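Local coordinates for sgbp-b (Bacteroides uniformis, PDB 7K44), which is a calcium-containing surface glycan-binding protein that probably captures xyloglucan at the cell surface for a gut Bacteroides, at residues A[162-165]-A[166-169]. Numbering follows the deposited sequence.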
loop_
_atom_site.group_PDB
_atom_site.type_symbol
_atom_site.label_atom_id
_atom_site.label_comp_id
_atom_site.label_asym_id
_atom_site.label_seq_id
_atom_site.Cartn_x
_atom_site.Cartn_y
_atom_site.Cartn_z
ATOM N N VAL A 162 0.119 15.528 -4.731
ATOM C CA VAL A 162 -0.266 15.350 -3.336
ATOM C C VAL A 162 0.122 16.580 -2.523
ATOM O O VAL A 162 1.208 17.150 -2.697
ATOM C CB VAL A 162 0.418 14.086 -2.789
ATOM C CG1 VAL A 162 0.319 14.011 -1.278
ATOM C CG2 VAL A 162 -0.164 12.840 -3.450
ATOM N N ASP A 163 -0.776 16.994 -1.627
ATOM C CA ASP A 163 -0.475 18.025 -0.637
ATOM C C ASP A 163 0.586 17.485 0.315
ATOM O O ASP A 163 0.312 16.583 1.112
ATOM C CB ASP A 163 -1.758 18.378 0.117
ATOM C CG ASP A 163 -1.554 19.464 1.185
ATOM O OD1 ASP A 163 -0.399 19.821 1.506
ATOM O OD2 ASP A 163 -2.571 19.960 1.714
ATOM N N LEU A 164 1.805 18.033 0.244
ATOM C CA LEU A 164 2.898 17.476 1.032
ATOM C C LEU A 164 2.716 17.679 2.533
ATOM O O LEU A 164 3.356 16.974 3.317
ATOM C CB LEU A 164 4.258 18.006 0.558
ATOM C CG LEU A 164 4.712 17.554 -0.837
ATOM C CD1 LEU A 164 6.083 18.129 -1.166
ATOM C CD2 LEU A 164 4.711 16.034 -0.968
ATOM N N SER A 165 1.829 18.586 2.948
ATOM C CA SER A 165 1.528 18.719 4.369
ATOM C C SER A 165 0.830 17.484 4.932
ATOM O O SER A 165 0.807 17.302 6.156
ATOM C CB SER A 165 0.698 19.979 4.622
ATOM O OG SER A 165 -0.640 19.816 4.189
ATOM N N THR A 166 0.280 16.624 4.075
ATOM C CA THR A 166 -0.356 15.388 4.517
ATOM C C THR A 166 0.590 14.195 4.527
ATOM O O THR A 166 0.179 13.106 4.932
ATOM C CB THR A 166 -1.566 15.058 3.633
ATOM O OG1 THR A 166 -1.106 14.506 2.392
ATOM C CG2 THR A 166 -2.402 16.303 3.367
ATOM N N VAL A 167 1.844 14.367 4.106
ATOM C CA VAL A 167 2.786 13.260 3.983
ATOM C C VAL A 167 3.505 13.022 5.301
ATOM O O VAL A 167 3.979 13.963 5.951
ATOM C CB VAL A 167 3.792 13.518 2.846
ATOM C CG1 VAL A 167 4.758 12.352 2.726
ATOM C CG2 VAL A 167 3.064 13.730 1.534
ATOM N N THR A 168 3.602 11.752 5.686
ATOM C CA THR A 168 4.421 11.302 6.804
ATOM C C THR A 168 5.349 10.210 6.291
ATOM O O THR A 168 4.901 9.312 5.578
ATOM C CB THR A 168 3.523 10.740 7.909
ATOM O OG1 THR A 168 2.534 11.716 8.260
ATOM C CG2 THR A 168 4.348 10.382 9.140
ATOM N N VAL A 169 6.636 10.283 6.627
ATOM C CA VAL A 169 7.621 9.304 6.172
ATOM C C VAL A 169 8.271 8.660 7.391
ATOM O O VAL A 169 8.629 9.355 8.348
ATOM C CB VAL A 169 8.686 9.942 5.258
ATOM C CG1 VAL A 169 9.730 8.910 4.844
ATOM C CG2 VAL A 169 8.042 10.565 4.043
#
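The Asp163 carboxylate has the methyl of Thr166 over one face, CG2 standing 3.9 Å from Asp163 CG, and the backbone N and hydroxyl of Ser165 approach that same face. Both Ser165 donors converge on Asp163 OD1 from above the carboxylate plane, OG at 2.7 Å and N at 2.9 Å, a pairing likely to limit rotation of the acid group. A second flat group, the Asp163 carbonyl, is also gripped twice. Thr166 OG1 meets Asp163 O at 2.8 Å, nearly in line with the C=O bond, whereas Thr166 N comes from above the carbonyl plane at 3.0 Å. A chi1 of 78° sets the hydroxyl between Thr166's backbone N and carbonyl carbon, turned back onto Asp163 O, and OG1 also accepts from Thr179 N of strand 175-179. A valine here would probably leave Thr179 N without this acceptor and Asp163 O with one donor fewer. Next along, Val167 N bonds Leu164 O at 3.1 Å, while Val167 CG2 touches both Leu164 CD2 (3.8 Å) and Val162 CG1 (3.9 Å). Successive bonds from residue i+3 back to residue i illustrate a short 3-10 turn, opened by an Asx turn at Asp163; in this IPT/TIG domain it links strand 160-161 of one sheet to edge strand 168-169 of the other, a crossover within an immunoglobulin-like β-sandwich.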